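PDB 5DM5: putative acyl-CoA thioester hydrolase from Yersinia pestis KIM10+, which probably hydrolyses acyl-CoA thioesters to free acids and coenzyme A, as a hexameric member of the hot-dog-fold thioesterases. Local coordinates for residues 46-51 / 102-107; 88-91 / 97-100. All blocks are in the same frame, centred on the assembly; numbering follows the deposited sequence.

Interaction 1: 46-51 / 102-107; sequences SQMDIG and IEVWVK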
ATOM      1  N   SER B  46      10.036   7.526  -8.873  1.00 41.16           N
ATOM      2  CA  SER B  46       9.153   6.409  -9.230  1.00 42.09           C
ATOM      3  C   SER B  46       8.197   6.890 -10.301  1.00 40.95           C
ATOM      4  O   SER B  46       7.977   6.220 -11.307  1.00 43.78           O
ATOM      5  CB  SER B  46       8.338   5.923  -8.025  1.00 43.26           C
ATOM      6  OG  SER B  46       9.162   5.552  -6.938  1.00 48.74           O
ATOM      7  N   GLN B  47       7.649   8.079 -10.071  1.00 38.66           N
ATOM      8  CA  GLN B  47       6.750   8.740 -11.009  1.00 38.48           C
ATOM      9  C   GLN B  47       7.432   9.118 -12.318  1.00 38.64           C
ATOM     10  O   GLN B  47       6.819   9.029 -13.363  1.00 38.11           O
ATOM     11  CB  GLN B  47       6.129   9.976 -10.371  1.00 41.76           C
ATOM     12  CG  GLN B  47       5.279   9.605  -9.197  1.00 43.29           C
ATOM     13  CD  GLN B  47       4.106   8.754  -9.611  1.00 46.41           C
ATOM     14  OE1 GLN B  47       3.093   9.267 -10.091  1.00 55.53           O
ATOM     15  NE2 GLN B  47       4.269   7.435  -9.513  1.00 43.85           N
ATOM     16  N   MET B  48       8.674   9.583 -12.273  1.00 37.20           N
ATOM     17  CA  MET B  48       9.356   9.895 -13.522  1.00 35.23           C
ATOM     18  C   MET B  48       9.639   8.654 -14.362  1.00 34.45           C
ATOM     19  O   MET B  48       9.527   8.684 -15.579  1.00 37.21           O
ATOM     20  CB  MET B  48      10.656  10.658 -13.275  1.00 39.14           C
ATOM     21  CG  MET B  48      10.471  11.930 -12.474  1.00 43.21           C
ATOM     22  SD  MET B  48      11.944  12.950 -12.280  1.00 42.59           S
ATOM     23  CE  MET B  48      12.211  13.473 -13.961  1.00 38.21           C
ATOM     24  N   ASP B  49      10.052   7.567 -13.733  1.00 37.20           N
ATOM     25  CA  ASP B  49      10.280   6.332 -14.476  1.00 36.43           C
ATOM     26  C   ASP B  49       8.963   5.834 -15.056  1.00 35.09           C
ATOM     27  O   ASP B  49       8.915   5.353 -16.174  1.00 33.40           O
ATOM     28  CB  ASP B  49      10.932   5.271 -13.600  1.00 37.89           C
ATOM     29  CG  ASP B  49      11.334   4.039 -14.375  1.00 37.67           C
ATOM     30  OD1 ASP B  49      11.877   3.104 -13.769  1.00 42.80           O
ATOM     31  OD2 ASP B  49      11.041   3.945 -15.571  1.00 39.33           O
ATOM     32  N   ILE B  50       7.890   5.938 -14.282  1.00 37.90           N
ATOM     33  CA  ILE B  50       6.581   5.533 -14.788  1.00 38.56           C
ATOM     34  C   ILE B  50       6.144   6.359 -15.972  1.00 36.81           C
ATOM     35  O   ILE B  50       5.841   5.841 -17.046  1.00 40.05           O
ATOM     36  CB  ILE B  50       5.487   5.696 -13.749  1.00 38.01           C
ATOM     37  CG1 ILE B  50       5.662   4.723 -12.603  1.00 40.35           C
ATOM     38  CG2 ILE B  50       4.160   5.407 -14.382  1.00 43.86           C
ATOM     39  CD1 ILE B  50       4.636   4.873 -11.526  1.00 49.36           C
ATOM     40  N   GLY B  51       6.155   7.662 -15.760  1.00 35.62           N
ATOM     41  CA  GLY B  51       5.736   8.624 -16.746  1.00 36.29           C
ATOM     42  C   GLY B  51       6.506   8.468 -18.030  1.00 39.20           C
ATOM     43  O   GLY B  51       5.927   8.556 -19.094  1.00 47.09           O
ATOM     44  N   ILE B 102      12.377  14.281 -19.171  1.00 45.55           N
ATOM     45  CA  ILE B 102      11.198  14.217 -18.308  1.00 42.83           C
ATOM     46  C   ILE B 102      11.159  15.354 -17.317  1.00 43.52           C
ATOM     47  O   ILE B 102      12.136  15.603 -16.610  1.00 48.39           O
ATOM     48  CB  ILE B 102      11.149  12.883 -17.539  1.00 42.92           C
ATOM     49  CG1 ILE B 102      11.057  11.724 -18.538  1.00 48.91           C
ATOM     50  CG2 ILE B 102       9.960  12.847 -16.604  1.00 41.75           C
ATOM     51  CD1 ILE B 102      11.025  10.336 -17.922  1.00 43.99           C
ATOM     52  N   GLU B 103       9.991  15.984 -17.229  1.00 42.02           N
ATOM     53  CA  GLU B 103       9.774  17.164 -16.406  1.00 45.14           C
ATOM     54  C   GLU B 103       8.732  16.925 -15.319  1.00 42.07           C
ATOM     55  O   GLU B 103       7.653  16.439 -15.610  1.00 45.24           O
ATOM     56  CB  GLU B 103       9.270  18.288 -17.323  1.00 54.00           C
ATOM     57  CG  GLU B 103      10.137  18.563 -18.574  1.00 61.99           C
ATOM     58  CD  GLU B 103       9.560  19.654 -19.481  1.00 52.36           C
ATOM     59  OE1 GLU B 103       8.507  20.238 -19.148  1.00 55.65           O
ATOM     60  OE2 GLU B 103      10.159  19.924 -20.537  1.00 57.02           O
ATOM     61  N   VAL B 104       8.988  17.364 -14.094  1.00 39.11           N
ATOM     62  CA  VAL B 104       8.013  17.203 -13.018  1.00 38.92           C
ATOM     63  C   VAL B 104       7.693  18.566 -12.470  1.00 42.70           C
ATOM     64  O   VAL B 104       8.546  19.227 -11.865  1.00 46.19           O
ATOM     65  CB  VAL B 104       8.509  16.298 -11.871  1.00 35.14           C
ATOM     66  CG1 VAL B 104       7.500  16.280 -10.752  1.00 33.97           C
ATOM     67  CG2 VAL B 104       8.717  14.912 -12.357  1.00 34.13           C
ATOM     68  N   TRP B 105       6.441  18.954 -12.671  1.00 43.63           N
ATOM     69  CA  TRP B 105       5.929  20.260 -12.297  1.00 46.15           C
ATOM     70  C   TRP B 105       4.894  20.099 -11.206  1.00 44.21           C
ATOM     71  O   TRP B 105       4.302  19.049 -11.105  1.00 49.01           O
ATOM     72  CB  TRP B 105       5.295  20.952 -13.512  1.00 52.74           C
ATOM     73  CG  TRP B 105       6.239  21.264 -14.682  1.00 50.98           C
ATOM     74  CD1 TRP B 105       6.767  20.363 -15.575  1.00 49.72           C
ATOM     75  CD2 TRP B 105       6.734  22.555 -15.087  1.00 49.24           C
ATOM     76  NE1 TRP B 105       7.557  21.012 -16.492  1.00 48.73           N
ATOM     77  CE2 TRP B 105       7.559  22.353 -16.214  1.00 50.53           C
ATOM     78  CE3 TRP B 105       6.566  23.855 -14.599  1.00 47.90           C
ATOM     79  CZ2 TRP B 105       8.212  23.403 -16.860  1.00 55.59           C
ATOM     80  CZ3 TRP B 105       7.218  24.891 -15.241  1.00 47.46           C
ATOM     81  CH2 TRP B 105       8.028  24.660 -16.358  1.00 51.69           C
ATOM     82  N   VAL B 106       4.679  21.095 -10.367  1.00 44.62           N
ATOM     83  CA  VAL B 106       3.600  20.965  -9.395  1.00 51.65           C
ATOM     84  C   VAL B 106       2.485  21.903  -9.824  1.00 61.21           C
ATOM     85  O   VAL B 106       2.731  23.071 -10.077  1.00 64.53           O
ATOM     86  CB  VAL B 106       4.044  21.308  -7.980  1.00 59.16           C
ATOM     87  CG1 VAL B 106       2.890  21.162  -7.028  1.00 63.31           C
ATOM     88  CG2 VAL B 106       5.223  20.430  -7.567  1.00 58.93           C
ATOM     89  N   LYS B 107       1.250  21.416  -9.865  1.00 64.10           N
ATOM     90  CA  LYS B 107       0.138  22.247 -10.331  1.00 69.70           C
ATOM     91  C   LYS B 107      -0.424  23.217  -9.291  1.00 76.65           C
ATOM     92  O   LYS B 107      -0.626  24.394  -9.576  1.00 83.23           O
ATOM     93  CB  LYS B 107      -0.982  21.344 -10.846  1.00 66.39           C
ATOM     94  CG  LYS B 107      -2.192  22.100 -11.364  1.00 73.98           C
ATOM     95  CD  LYS B 107      -3.223  21.200 -11.954  1.00 66.85           C
ATOM     96  CE  LYS B 107      -4.488  21.931 -12.431  1.00 68.98           C
ATOM     97  NZ  LYS B 107      -5.426  20.959 -13.013  1.00 62.62           N
TER
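Met48 reaches from helix 43-60 across to Ile102 and Val104 of strand 97-106, and these three buried residues account for most of the 207 Å² hidden between residues 46-51 and 102-107. Met48 CG lies 3.5 Å from Val104 CG2, with Met48 SD following at 3.8 Å from the same methyl. The chain is extended as far as the sulfur and then bends (chi3 67°), which turns CE toward Ile102 and brings it 3.5 Å from Ile102 CG2. Met48 and Ile102 thus run past each other in opposite directions, each reaching toward the other's backbone: Met48 CE is 3.4 Å from Ile102 O, and the extended isoleucine arm puts CD1 beside Met48 O. The nearest CA pair, Met48 and Ile102, is 6.7 Å apart, leaving room for side chains, which touch each other and the opposite carbonyl oxygens.

The two segments are not hydrogen-bonded to each other; their polar groups are bonded within the segments or to other parts of the fold, as Gln47 OE1 is to Thr26 OG1. On the strand face turned away from the helix, Trp105 NE1 donates to Glu103 OE1 over 2.9 Å with an N-H...O angle of 155°. The acceptor is close to the indole plane but is approached on its anti side, 27° out of the carboxylate plane. Arg89 makes a long, weak ion pair with Glu103 OE2.

Phe125 of strand 118-129 touches both Met48 and Ile102, extending the apolar layer across the sheet. At the far side of the helix, Ser46 packs on Trp43 of the second subunit. A central helix laid against a curved antiparallel sheet in this way, with alternate strand residues facing it, is the defining feature of the hot-dog fold.

Interaction 2: 88-91 / 97-100; sequences ARCI and SITI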
ATOM      1  N   ALA B  88       6.715  14.164 -20.539  1.00 35.62           N
ATOM      2  CA  ALA B  88       7.834  13.472 -21.141  1.00 36.78           C
ATOM      3  C   ALA B  88       8.008  13.912 -22.578  1.00 42.70           C
ATOM      4  O   ALA B  88       7.033  14.167 -23.269  1.00 46.80           O
ATOM      5  CB  ALA B  88       7.639  11.993 -21.062  1.00 37.19           C
ATOM      6  N   ARG B  89       9.253  14.059 -23.012  1.00 42.79           N
ATOM      7  CA  ARG B  89       9.531  14.395 -24.397  1.00 43.08           C
ATOM      8  C   ARG B  89      10.577  13.499 -24.957  1.00 45.82           C
ATOM      9  O   ARG B  89      11.702  13.559 -24.492  1.00 47.08           O
ATOM     10  CB  ARG B  89      10.105  15.790 -24.524  1.00 44.81           C
ATOM     11  CG  ARG B  89       9.446  16.826 -23.753  1.00 47.80           C
ATOM     12  CD  ARG B  89      10.416  17.920 -23.494  1.00 51.79           C
ATOM     13  NE  ARG B  89      11.328  18.102 -24.612  1.00 49.94           N
ATOM     14  CZ  ARG B  89      12.376  18.910 -24.564  1.00 52.58           C
ATOM     15  NH1 ARG B  89      12.604  19.629 -23.473  1.00 52.65           N
ATOM     16  NH2 ARG B  89      13.179  19.019 -25.605  1.00 58.84           N
ATOM     17  N   CYS B  90      10.272  12.720 -25.982  1.00 49.11           N
ATOM     18  CA  CYS B  90      11.338  11.949 -26.612  1.00 52.19           C
ATOM     19  C   CYS B  90      12.248  12.923 -27.345  1.00 54.57           C
ATOM     20  O   CYS B  90      11.799  13.978 -27.792  1.00 60.17           O
ATOM     21  CB  CYS B  90      10.810  10.889 -27.578  1.00 54.45           C
ATOM     22  SG  CYS B  90      12.140   9.915 -28.342  1.00 62.62           S
ATOM     23  N   ILE B  91      13.533  12.592 -27.425  1.00 52.89           N
ATOM     24  CA  ILE B  91      14.506  13.448 -28.096  1.00 53.64           C
ATOM     25  C   ILE B  91      15.330  12.650 -29.112  1.00 56.99           C
ATOM     26  O   ILE B  91      15.572  13.090 -30.239  1.00 70.89           O
ATOM     27  CB  ILE B  91      15.442  14.134 -27.085  1.00 48.41           C
ATOM     28  CG1 ILE B  91      14.631  14.915 -26.060  1.00 49.00           C
ATOM     29  CG2 ILE B  91      16.380  15.084 -27.785  1.00 54.24           C
ATOM     30  CD1 ILE B  91      15.479  15.585 -25.023  1.00 50.85           C
ATOM     31  N   SER B  97      17.436   2.224 -28.880  1.00 45.31           N
ATOM     32  CA  SER B  97      17.569   3.124 -27.723  1.00 44.12           C
ATOM     33  C   SER B  97      16.807   4.461 -27.778  1.00 44.71           C
ATOM     34  O   SER B  97      16.988   5.264 -28.690  1.00 49.35           O
ATOM     35  CB  SER B  97      19.051   3.416 -27.482  1.00 49.80           C
ATOM     36  OG  SER B  97      19.622   4.114 -28.572  1.00 56.36           O
ATOM     37  N   ILE B  98      15.934   4.662 -26.791  1.00 45.16           N
ATOM     38  CA  ILE B  98      15.136   5.887 -26.631  1.00 44.99           C
ATOM     39  C   ILE B  98      15.529   6.848 -25.493  1.00 44.27           C
ATOM     40  O   ILE B  98      15.452   6.480 -24.317  1.00 44.90           O
ATOM     41  CB  ILE B  98      13.659   5.532 -26.428  1.00 44.41           C
ATOM     42  CG1 ILE B  98      13.190   4.671 -27.591  1.00 46.33           C
ATOM     43  CG2 ILE B  98      12.807   6.789 -26.311  1.00 41.28           C
ATOM     44  CD1 ILE B  98      11.766   4.250 -27.469  1.00 48.02           C
ATOM     45  N   THR B  99      16.010   8.043 -25.837  1.00 44.25           N
ATOM     46  CA  THR B  99      16.310   9.053 -24.824  1.00 44.17           C
ATOM     47  C   THR B  99      15.177  10.075 -24.661  1.00 46.20           C
ATOM     48  O   THR B  99      14.813  10.744 -25.609  1.00 50.25           O
ATOM     49  CB  THR B  99      17.598   9.792 -25.160  1.00 47.97           C
ATOM     50  OG1 THR B  99      18.675   8.850 -25.279  1.00 45.30           O
ATOM     51  CG2 THR B  99      17.909  10.795 -24.075  1.00 44.74           C
ATOM     52  N   ILE B 100      14.661  10.231 -23.446  1.00 45.37           N
ATOM     53  CA  ILE B 100      13.514  11.103 -23.182  1.00 45.88           C
ATOM     54  C   ILE B 100      13.727  12.061 -22.022  1.00 41.53           C
ATOM     55  O   ILE B 100      14.020  11.625 -20.920  1.00 43.25           O
ATOM     56  CB  ILE B 100      12.233  10.271 -22.884  1.00 48.46           C
ATOM     57  CG1 ILE B 100      11.822   9.458 -24.114  1.00 52.86           C
ATOM     58  CG2 ILE B 100      11.083  11.167 -22.472  1.00 46.79           C
ATOM     59  CD1 ILE B 100      10.585   8.627 -23.912  1.00 62.46           C
TER
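Ile100 packs against the backbone of Arg89 and Cys90 with both branches of its beta carbon. CG1 stands beside its own backbone N, which sets it 3.6 Å from Cys90 CA and 3.9 Å from Cys90 CB. The other branch, CG2, faces the Arg89 carbonyl and also meets Ala88 CB at 3.8 Å. One isoleucine therefore spans three consecutive residues of the partner strand. Cys90 turns its thiol the other way along the strand pair: with SG anti to the backbone N (chi1 -179°), the sulfur lies 3.8 Å from CG2 of Ile98, two residues before Ile100 on the same face.

Cys90 and Ile100 form an antiparallel, non-hydrogen-bonded pair. Next to it Ile91 N donates to Thr99 O over 2.9 Å. Thr99 also shares a backbone hydrogen bond with Lys92, and Ile91 has a psi near -42°, as expected at the first position of a classic bulge; both features are consistent with a classic beta bulge at Ile91 and Lys92. The N-to-C directions of the two short segments differ by 131°, so the strands are far from strictly antiparallel here, as twist and a bulge would produce.

Arg89 directs its long side chain away from residues 97-100, toward Glu103 and Asn101. The two segments belong to the hairpin of strands 83-93 and 97-106. On one flank Ala88 is backbone hydrogen-bonded to Glu21 of strand 21-27; on the other, Ile98 and Ile100 are backbone hydrogen-bonded to Tyr127 and Phe125 of strand 118-129, while Gln55 of helix 43-60 makes a weak hydrogen bond to Ala88 O.

Strand 97-106 is common to both contacts: its first half pairs with strand 83-93 in interaction 2, and its second half meets helix 43-60 in interaction 1. The centres lie about 14 Å apart, that of interaction 1 about 3 Å from the chain's centre and that of interaction 2 about 11 Å. Along the sequence the order is helix, then the hairpin's two paired segments, then residues 102-107, so the hairpin contact lies within the 50 residues separating the segments of interaction 1. The two contacts also touch, at Glu103 OE2 and Arg89 CD (3.6 Å) and at Ile102 CG1 and Ala88 CB (4.3 Å). Together they join helix-on-sheet packing to strand pairing within one hot-dog domain.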